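Local structure of putative TetR-family transcriptional regulator (Rhodococcus sp., 2G3B) at residues D60-Y65 with V95-A100; L99-L104 with A119-A124; I88-E93 with G164-K169. The protein probably binds DNA through a helix-turn-helix and regulates transcription as a dimer, as other repressors of the TetR family do. All blocks are in the same frame, centred on the assembly; numbering follows the deposited sequence.

How the contacts relate
All three contacts draw on helix 92-110, which runs through the middle of this all-helical chain. Contact 1 joins it to the far part of helix 47-66, contact 2 joins its next turns to helix 115-139, and contact 3 sets the loop leading into it against the end of helix 148-167. The centre of contact 1 lies about 10 Å from each of the others, while contacts 2 and 3 are about 15 Å apart. Contacts 1 and 2 share Leu-99 and Ala-100; contacts 1 and 3 alternate along the chain and touch through Tyr-65 and Glu-93. Helix 92-110 thus links the helix that follows the predicted helix-turn-helix with the C-terminal helices at the subunit interface.

Contact 1: D60-Y65 with V95-A100; sequences DRARAY and VENSLA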
loop_
_atom_site.group_PDB
_atom_site.type_symbol
_atom_site.label_atom_id
_atom_site.label_comp_id
_atom_site.label_asym_id
_atom_site.label_seq_id
_atom_site.Cartn_x
_atom_site.Cartn_y
_atom_site.Cartn_z
ATOM N N ASP A 60 6.658 -16.398 5.034
ATOM C CA ASP A 60 7.600 -17.487 4.797
ATOM C C ASP A 60 7.833 -17.775 3.325
ATOM O O ASP A 60 8.966 -17.962 2.926
ATOM C CB ASP A 60 7.159 -18.785 5.490
ATOM C CG ASP A 60 7.279 -18.698 7.012
ATOM O OD1 ASP A 60 7.913 -17.745 7.531
ATOM O OD2 ASP A 60 6.734 -19.562 7.692
ATOM N N ARG A 61 6.765 -17.810 2.535
ATOM C CA ARG A 61 6.888 -17.971 1.088
ATOM C C ARG A 61 7.673 -16.812 0.421
ATOM O O ARG A 61 8.534 -17.060 -0.460
ATOM C CB ARG A 61 5.491 -18.102 0.461
ATOM C CG ARG A 61 5.451 -18.952 -0.795
ATOM C CD ARG A 61 4.056 -19.565 -1.055
ATOM N NE ARG A 61 3.042 -18.525 -1.259
ATOM C CZ ARG A 61 1.828 -18.768 -1.710
ATOM N NH1 ARG A 61 1.485 -20.045 -1.977
ATOM N NH2 ARG A 61 0.969 -17.755 -1.873
ATOM N N ALA A 62 7.362 -15.571 0.822
ATOM C CA ALA A 62 8.021 -14.356 0.282
ATOM C C ALA A 62 9.494 -14.374 0.659
ATOM O O ALA A 62 10.349 -14.080 -0.163
ATOM C CB ALA A 62 7.367 -13.108 0.862
ATOM N N ARG A 63 9.779 -14.706 1.909
ATOM C CA ARG A 63 11.165 -14.888 2.360
ATOM C C ARG A 63 12.013 -15.802 1.491
ATOM O O ARG A 63 13.162 -15.460 1.211
ATOM C CB ARG A 63 11.240 -15.315 3.815
ATOM C CG ARG A 63 12.613 -14.999 4.430
ATOM C CD ARG A 63 12.635 -15.130 5.928
ATOM N NE ARG A 63 12.083 -16.403 6.371
ATOM C CZ ARG A 63 10.868 -16.580 6.883
ATOM N NH1 ARG A 63 10.042 -15.542 7.064
ATOM N NH2 ARG A 63 10.490 -17.814 7.218
ATOM N N ALA A 64 11.471 -16.946 1.068
ATOM C CA ALA A 64 12.154 -17.808 0.094
ATOM C C ALA A 64 12.532 -17.064 -1.209
ATOM O O ALA A 64 13.608 -17.310 -1.770
ATOM C CB ALA A 64 11.302 -19.031 -0.233
ATOM N N TYR A 65 11.644 -16.197 -1.717
ATOM C CA TYR A 65 11.968 -15.423 -2.923
ATOM C C TYR A 65 12.927 -14.266 -2.574
ATOM O O TYR A 65 13.718 -13.850 -3.425
ATOM C CB TYR A 65 10.709 -14.915 -3.645
ATOM C CG TYR A 65 9.885 -16.039 -4.298
ATOM C CD1 TYR A 65 8.818 -16.638 -3.624
ATOM C CD2 TYR A 65 10.181 -16.490 -5.582
ATOM C CE1 TYR A 65 8.062 -17.666 -4.214
ATOM C CE2 TYR A 65 9.429 -17.519 -6.194
ATOM C CZ TYR A 65 8.376 -18.108 -5.494
ATOM O OH TYR A 65 7.651 -19.141 -6.093
ATOM N N VAL A 95 3.020 -13.286 -7.373
ATOM C CA VAL A 95 1.855 -12.447 -7.661
ATOM C C VAL A 95 0.791 -12.770 -6.621
ATOM O O VAL A 95 0.134 -11.878 -6.041
ATOM C CB VAL A 95 1.302 -12.707 -9.108
ATOM C CG1 VAL A 95 -0.098 -12.137 -9.294
ATOM C CG2 VAL A 95 2.253 -12.101 -10.148
ATOM N N GLU A 96 0.556 -14.067 -6.439
ATOM C CA GLU A 96 -0.446 -14.472 -5.448
ATOM C C GLU A 96 -0.110 -13.972 -4.050
ATOM O O GLU A 96 -0.989 -13.473 -3.354
ATOM C CB GLU A 96 -0.627 -15.972 -5.455
ATOM C CG GLU A 96 -1.821 -16.348 -4.577
ATOM C CD GLU A 96 -1.907 -17.802 -4.373
ATOM O OE1 GLU A 96 -1.115 -18.323 -3.571
ATOM O OE2 GLU A 96 -2.727 -18.434 -5.061
ATOM N N ASN A 97 1.129 -14.123 -3.604
ATOM C CA ASN A 97 1.512 -13.650 -2.262
ATOM C C ASN A 97 1.184 -12.173 -2.137
ATOM O O ASN A 97 0.710 -11.708 -1.120
ATOM C CB ASN A 97 3.060 -13.630 -2.078
ATOM C CG ASN A 97 3.607 -14.934 -1.572
ATOM O OD1 ASN A 97 2.837 -15.822 -1.139
ATOM N ND2 ASN A 97 4.973 -15.076 -1.610
ATOM N N SER A 98 1.518 -11.448 -3.209
ATOM C CA SER A 98 1.328 -10.009 -3.271
ATOM C C SER A 98 -0.150 -9.585 -3.227
ATOM O O SER A 98 -0.503 -8.673 -2.452
ATOM C CB SER A 98 2.095 -9.481 -4.492
ATOM O OG SER A 98 1.996 -8.096 -4.490
ATOM N N LEU A 99 -1.017 -10.265 -4.007
ATOM C CA LEU A 99 -2.438 -10.063 -3.939
ATOM C C LEU A 99 -3.003 -10.307 -2.548
ATOM O O LEU A 99 -3.815 -9.497 -2.082
ATOM C CB LEU A 99 -3.216 -10.949 -4.947
ATOM C CG LEU A 99 -3.009 -10.622 -6.409
ATOM C CD1 LEU A 99 -3.374 -11.879 -7.272
ATOM C CD2 LEU A 99 -3.883 -9.341 -6.756
ATOM N N ALA A 100 -2.623 -11.426 -1.921
ATOM C CA ALA A 100 -3.128 -11.813 -0.583
ATOM C C ALA A 100 -2.673 -10.795 0.453
ATOM O O ALA A 100 -3.479 -10.327 1.236
ATOM C CB ALA A 100 -2.652 -13.207 -0.202
HETATM O O HOH W 1 -1.248 -20.797 -2.659
#
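Arg-61 reaches across from helix 47-66 and closes its guanidinium on one oxygen of Asn-97 in helix 92-110. The grip is side-on: NE of Arg-61 lies 2.7 Å from OD1 of Asn-97, and NH2 of Arg-61 stands 2.8 Å from that same OD1. The oxygen sits at the guanidinium edge, in its plane, yet both donors come from one face of the amide, whose plane is turned 37° from the guanidinium. NH2 has a second acceptor in Glu-96, forming a salt bridge of 2.7 Å to OE1, which offers its anti lone pair. All three bonds are moderately bent. A water closes the ring, accepting from NH1 of Arg-61 and donating to OE1 of Glu-96.

Torsions set this up. A bend at chi3 (62°) swings the guanidinium toward Glu-96 and Asn-97, and Glu-96, with CG anti to its N, stretches out to meet it. The other branch of the Asn-97 amide, ND2, lies 3.4 Å from N of Ala-62, two donors side by side without a bond. Further out, OE2 of Glu-96 is hydrogen-bonded to OG1 of Thr-14, and Ala-13 of helix 2-23 packs against both Arg-61 and Glu-96. Three helices therefore meet here; the axes of segments 60-65 and 95-100 are inclined at 136°, well short of antiparallel.

Two bonds to one buried amide oxygen hold the guanidinium's rotation, while the arginine probably helps keep the Glu-96 carboxylate ionised. This polar link joins the helix after the predicted helix-turn-helix to the C-terminal domain.

Contact 2: L99-L104 with A119-A124; sequences LAWNEL and ARTTAA
Trp-101 on helix 92-110 points its benzo edge at two consecutive threonines of helix 115-139, within the all-helical C-terminal domain of a TetR-family fold. The apolar part of the contact belongs to Thr-121. Its methyl CG2 comes up in the plane of the indole and sits outside the CZ3-CH2 bond, 3.8 Å from CH2 of Trp-101 and about as far from CZ3. The indole gets there because CG of Trp-101 lies anti to the backbone N (chi1 -170°), which carries the ring across the gap between segments whose nearest CA atoms, those of Trp-101 and Thr-122, are still 10.1 Å apart. Leu-55 of helix 47-66 also packs on the tryptophan.

The polar ends of both threonines are engaged elsewhere. OG1 of Thr-121 has two hydrogen-bond partners that must compete for or share its one proton: the carbonyl O of Pro-117 in its own helix, and OD1 of Asn-56, which ties helix 115-139 to helix 47-66. OG1 of Thr-122 turns back to the carbonyl O of Leu-118, one turn earlier in its own helix. With its hydroxyl anchored there, Thr-122 presents to the tryptophan an oxygen that meets the ring at its edge, OG1 lying 3.4 Å from CZ2 of Trp-101.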
loop_
_atom_site.group_PDB
_atom_site.type_symbol
_atom_site.label_atom_id
_atom_site.label_comp_id
_atom_site.label_asym_id
_atom_site.label_seq_id
_atom_site.Cartn_x
_atom_site.Cartn_y
_atom_site.Cartn_z
ATOM N N LEU A 99 -1.017 -10.265 -4.007
ATOM C CA LEU A 99 -2.438 -10.063 -3.939
ATOM C C LEU A 99 -3.003 -10.307 -2.548
ATOM O O LEU A 99 -3.815 -9.497 -2.082
ATOM C CB LEU A 99 -3.216 -10.949 -4.947
ATOM C CG LEU A 99 -3.009 -10.622 -6.409
ATOM C CD1 LEU A 99 -3.374 -11.879 -7.272
ATOM C CD2 LEU A 99 -3.883 -9.341 -6.756
ATOM N N ALA A 100 -2.623 -11.426 -1.921
ATOM C CA ALA A 100 -3.128 -11.813 -0.583
ATOM C C ALA A 100 -2.673 -10.795 0.453
ATOM O O ALA A 100 -3.479 -10.327 1.236
ATOM C CB ALA A 100 -2.652 -13.207 -0.202
ATOM N N TRP A 101 -1.407 -10.355 0.378
ATOM C CA TRP A 101 -0.910 -9.363 1.316
ATOM C C TRP A 101 -1.649 -8.038 1.117
ATOM O O TRP A 101 -2.042 -7.407 2.079
ATOM C CB TRP A 101 0.604 -9.167 1.106
ATOM C CG TRP A 101 1.229 -8.367 2.135
ATOM C CD1 TRP A 101 1.441 -6.996 2.117
ATOM C CD2 TRP A 101 1.766 -8.849 3.369
ATOM N NE1 TRP A 101 2.063 -6.627 3.295
ATOM C CE2 TRP A 101 2.271 -7.735 4.073
ATOM C CE3 TRP A 101 1.825 -10.112 3.975
ATOM C CZ2 TRP A 101 2.877 -7.856 5.344
ATOM C CZ3 TRP A 101 2.415 -10.228 5.229
ATOM C CH2 TRP A 101 2.939 -9.096 5.895
ATOM N N ASN A 102 -1.780 -7.596 -0.130
ATOM C CA ASN A 102 -2.552 -6.413 -0.482
ATOM C C ASN A 102 -3.962 -6.417 0.141
ATOM O O ASN A 102 -4.395 -5.417 0.734
ATOM C CB ASN A 102 -2.665 -6.352 -2.019
ATOM C CG ASN A 102 -2.918 -4.944 -2.531
ATOM O OD1 ASN A 102 -4.006 -4.637 -2.991
ATOM N ND2 ASN A 102 -1.915 -4.091 -2.445
ATOM N N GLU A 103 -4.651 -7.568 0.035
ATOM C CA GLU A 103 -5.984 -7.766 0.652
ATOM C C GLU A 103 -5.958 -7.669 2.169
ATOM O O GLU A 103 -6.769 -6.981 2.779
ATOM C CB GLU A 103 -6.586 -9.133 0.259
ATOM C CG GLU A 103 -7.076 -9.186 -1.191
ATOM C CD GLU A 103 -8.382 -8.404 -1.398
ATOM O OE1 GLU A 103 -9.106 -8.092 -0.409
ATOM O OE2 GLU A 103 -8.696 -8.137 -2.583
ATOM N N LEU A 104 -5.041 -8.378 2.778
ATOM C CA LEU A 104 -4.911 -8.327 4.246
ATOM C C LEU A 104 -4.565 -6.955 4.767
ATOM O O LEU A 104 -5.116 -6.493 5.809
ATOM C CB LEU A 104 -3.839 -9.318 4.678
ATOM C CG LEU A 104 -4.284 -10.778 4.460
ATOM C CD1 LEU A 104 -3.059 -11.677 4.299
ATOM C CD2 LEU A 104 -5.223 -11.309 5.571
ATOM N N ALA A 119 0.733 -6.744 12.012
ATOM C CA ALA A 119 1.840 -5.944 12.592
ATOM C C ALA A 119 3.022 -6.848 12.932
ATOM O O ALA A 119 4.185 -6.513 12.672
ATOM C CB ALA A 119 1.361 -5.193 13.835
ATOM N N ARG A 120 2.720 -8.034 13.458
ATOM C CA ARG A 120 3.796 -8.944 13.896
ATOM C C ARG A 120 4.469 -9.484 12.679
ATOM O O ARG A 120 5.686 -9.586 12.673
ATOM C CB ARG A 120 3.244 -10.105 14.727
ATOM C CG ARG A 120 2.949 -9.734 16.210
ATOM C CD ARG A 120 2.571 -10.960 17.053
ATOM N NE ARG A 120 1.279 -11.566 16.692
ATOM C CZ ARG A 120 0.111 -11.349 17.310
ATOM N NH1 ARG A 120 -0.011 -10.498 18.312
ATOM N NH2 ARG A 120 -0.970 -11.976 16.885
ATOM N N THR A 121 3.689 -9.877 11.655
ATOM C CA THR A 121 4.308 -10.427 10.443
ATOM C C THR A 121 5.088 -9.341 9.706
ATOM O O THR A 121 6.204 -9.572 9.274
ATOM C CB THR A 121 3.234 -11.147 9.559
ATOM O OG1 THR A 121 2.641 -12.156 10.353
ATOM C CG2 THR A 121 3.856 -11.815 8.321
ATOM N N THR A 122 4.531 -8.131 9.616
ATOM C CA THR A 122 5.229 -7.024 8.946
ATOM C C THR A 122 6.541 -6.726 9.701
ATOM O O THR A 122 7.601 -6.502 9.067
ATOM C CB THR A 122 4.352 -5.752 8.898
ATOM O OG1 THR A 122 3.170 -6.048 8.186
ATOM C CG2 THR A 122 5.088 -4.553 8.224
ATOM N N ALA A 123 6.492 -6.800 11.036
ATOM C CA ALA A 123 7.684 -6.528 11.859
ATOM C C ALA A 123 8.802 -7.522 11.567
ATOM O O ALA A 123 9.959 -7.164 11.541
ATOM C CB ALA A 123 7.333 -6.508 13.340
ATOM N N ALA A 124 8.441 -8.788 11.313
ATOM C CA ALA A 124 9.411 -9.810 10.947
ATOM C C ALA A 124 10.081 -9.502 9.582
ATOM O O ALA A 124 11.294 -9.610 9.445
ATOM C CB ALA A 124 8.707 -11.195 10.936
#

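Contact 3: I88-E93 with G164-K169; sequences IQDRPE and GRWLCK
From the Schellman motif that ends helix 148-167, Trp-166 lies against the loop that leads into helix 92-110, with Ile-88 over one face of its indole. The methyl CG2 of Ile-88 makes a CH-pi contact, 3.7 Å from the centroid of the six-membered ring of Trp-166 and only 15° off the ring normal. A chi1 of -58° puts CG1 beside the isoleucine's backbone N and leaves CG2 anti to it, over the indole. Leu-162, Ala-176 and Leu-180 also pack on Ile-88.

The edge of the indole meets polar atoms. The carbonyl O of Gln-89 lies near the ring plane, 3.4 Å from CH2 of Trp-166. The backbone N of Gln-89, 3.8 Å from that CH2, is buried here with no partner in the model. Next along, OD1 of Asp-90 stands 4.0 Å from CZ2 of Trp-166, its carboxylate turned 22° from the ring. Thr-173 ties this corner together: its OG1 is hydrogen-bonded both to OD1 of Asp-90 and to NE1 of Trp-166, so the indole N-H and the carboxylate share one hydroxyl.

Both chain segments change direction here. Asp-90 is the centre of an inverse gamma turn, followed by Arg-91 at the N-cap position of helix 92-110. In the Schellman motif Lys-169, at positive phi, is the C-prime residue; N of Glu-170 bonds to O of Arg-165 and N of Lys-169 to O of Trp-166. In this TetR-family domain the contact joins the entry to helix 92-110 and the end of helix 148-167.

Within the loop, Arg-91 grips the amide of Gln-89 side-on, its NE and its NH2 each 2.9 Å from OE1 of Gln-89. NH2 of Arg-91 also forms a salt bridge with Glu-68, beyond the end of helix 47-66.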
loop_
_atom_site.group_PDB
_atom_site.type_symbol
_atom_site.label_atom_id
_atom_site.label_comp_id
_atom_site.label_asym_id
_atom_site.label_seq_id
_atom_site.Cartn_x
_atom_site.Cartn_y
_atom_site.Cartn_z
ATOM N N ILE A 88 8.584 -8.304 -6.156
ATOM C CA ILE A 88 7.866 -7.882 -7.355
ATOM C C ILE A 88 8.445 -8.572 -8.575
ATOM O O ILE A 88 9.467 -8.165 -9.097
ATOM C CB ILE A 88 7.754 -6.334 -7.517
ATOM C CG1 ILE A 88 7.040 -5.712 -6.301
ATOM C CG2 ILE A 88 7.063 -5.966 -8.882
ATOM C CD1 ILE A 88 7.112 -4.176 -6.260
ATOM N N GLN A 89 7.746 -9.635 -9.008
ATOM C CA GLN A 89 8.185 -10.553 -10.073
ATOM C C GLN A 89 6.964 -11.127 -10.718
ATOM O O GLN A 89 5.964 -11.347 -10.041
ATOM C CB GLN A 89 9.008 -11.779 -9.548
ATOM C CG GLN A 89 10.153 -11.455 -8.632
ATOM C CD GLN A 89 11.039 -12.681 -8.358
ATOM O OE1 GLN A 89 11.545 -13.315 -9.292
ATOM N NE2 GLN A 89 11.193 -13.035 -7.087
ATOM N N ASP A 90 7.031 -11.326 -12.030
ATOM C CA ASP A 90 5.964 -11.969 -12.804
ATOM C C ASP A 90 6.116 -13.488 -12.680
ATOM O O ASP A 90 6.487 -14.171 -13.665
ATOM C CB ASP A 90 6.095 -11.615 -14.296
ATOM C CG ASP A 90 5.836 -10.150 -14.589
ATOM O OD1 ASP A 90 5.068 -9.507 -13.837
ATOM O OD2 ASP A 90 6.431 -9.613 -15.578
ATOM N N ARG A 91 5.944 -13.983 -11.463
ATOM C CA ARG A 91 5.909 -15.429 -11.151
ATOM C C ARG A 91 4.641 -15.687 -10.358
ATOM O O ARG A 91 4.260 -14.893 -9.528
ATOM C CB ARG A 91 7.073 -15.881 -10.292
ATOM C CG ARG A 91 8.420 -15.613 -10.924
ATOM C CD ARG A 91 9.396 -16.654 -10.433
ATOM N NE ARG A 91 10.572 -16.032 -9.870
ATOM C CZ ARG A 91 11.508 -16.687 -9.198
ATOM N NH1 ARG A 91 11.410 -18.006 -8.998
ATOM N NH2 ARG A 91 12.553 -16.010 -8.735
ATOM N N PRO A 92 3.933 -16.796 -10.670
ATOM C CA PRO A 92 2.595 -16.986 -10.118
ATOM C C PRO A 92 2.521 -16.900 -8.606
ATOM O O PRO A 92 1.614 -16.224 -8.099
ATOM C CB PRO A 92 2.158 -18.399 -10.648
ATOM C CG PRO A 92 3.087 -18.659 -11.813
ATOM C CD PRO A 92 4.346 -17.842 -11.610
ATOM N N GLU A 93 3.448 -17.553 -7.889
ATOM C CA GLU A 93 3.459 -17.504 -6.436
ATOM C C GLU A 93 3.699 -16.115 -5.869
ATOM O O GLU A 93 3.097 -15.753 -4.859
ATOM C CB GLU A 93 4.491 -18.428 -5.819
ATOM C CG GLU A 93 4.100 -19.922 -5.820
ATOM C CD GLU A 93 4.856 -20.669 -4.741
ATOM O OE1 GLU A 93 4.389 -21.743 -4.365
ATOM O OE2 GLU A 93 5.913 -20.163 -4.242
ATOM N N GLY A 164 0.917 -2.182 -4.592
ATOM C CA GLY A 164 -0.506 -1.802 -4.719
ATOM C C GLY A 164 -0.792 -1.269 -6.117
ATOM O O GLY A 164 -1.845 -1.570 -6.700
ATOM N N ARG A 165 0.108 -0.442 -6.663
ATOM C CA ARG A 165 -0.062 0.090 -8.020
ATOM C C ARG A 165 0.152 -0.975 -9.090
ATOM O O ARG A 165 -0.533 -1.024 -10.121
ATOM C CB ARG A 165 0.975 1.211 -8.204
ATOM C CG ARG A 165 0.638 2.461 -7.342
ATOM C CD ARG A 165 1.369 3.677 -7.903
ATOM N NE ARG A 165 1.206 4.809 -6.951
ATOM C CZ ARG A 165 2.066 5.813 -6.850
ATOM N NH1 ARG A 165 3.158 5.801 -7.626
ATOM N NH2 ARG A 165 1.828 6.809 -5.985
ATOM N N TRP A 166 1.102 -1.850 -8.803
ATOM C CA TRP A 166 1.466 -2.937 -9.717
ATOM C C TRP A 166 0.278 -3.871 -9.932
ATOM O O TRP A 166 0.004 -4.258 -11.058
ATOM C CB TRP A 166 2.626 -3.705 -9.112
ATOM C CG TRP A 166 3.097 -4.944 -9.861
ATOM C CD1 TRP A 166 3.505 -5.032 -11.189
ATOM C CD2 TRP A 166 3.366 -6.215 -9.272
ATOM N NE1 TRP A 166 3.974 -6.313 -11.442
ATOM C CE2 TRP A 166 3.875 -7.060 -10.293
ATOM C CE3 TRP A 166 3.169 -6.745 -7.973
ATOM C CZ2 TRP A 166 4.221 -8.419 -10.054
ATOM C CZ3 TRP A 166 3.494 -8.058 -7.724
ATOM C CH2 TRP A 166 4.013 -8.906 -8.782
ATOM N N LEU A 167 -0.388 -4.219 -8.842
ATOM C CA LEU A 167 -1.549 -5.082 -8.891
ATOM C C LEU A 167 -2.801 -4.495 -9.562
ATOM O O LEU A 167 -3.700 -5.263 -9.959
ATOM C CB LEU A 167 -1.867 -5.586 -7.486
ATOM C CG LEU A 167 -0.794 -6.433 -6.807
ATOM C CD1 LEU A 167 -1.120 -6.550 -5.302
ATOM C CD2 LEU A 167 -0.659 -7.809 -7.524
ATOM N N CYS A 168 -2.893 -3.158 -9.652
ATOM C CA CYS A 168 -3.915 -2.424 -10.427
ATOM C C CYS A 168 -3.510 -2.217 -11.891
ATOM O O CYS A 168 -4.137 -1.424 -12.618
ATOM C CB CYS A 168 -4.043 -0.970 -9.856
ATOM S SG CYS A 168 -4.700 -0.882 -8.245
ATOM N N LYS A 169 -2.383 -2.814 -12.297
ATOM C CA LYS A 169 -1.734 -2.586 -13.591
ATOM C C LYS A 169 -1.401 -1.141 -13.888
ATOM O O LYS A 169 -1.333 -0.759 -15.046
ATOM C CB LYS A 169 -2.580 -3.157 -14.747
ATOM C CG LYS A 169 -3.081 -4.589 -14.506
ATOM C CD LYS A 169 -2.016 -5.593 -14.876
ATOM C CE LYS A 169 -2.552 -7.033 -14.855
ATOM N NZ LYS A 169 -2.900 -7.611 -16.245
#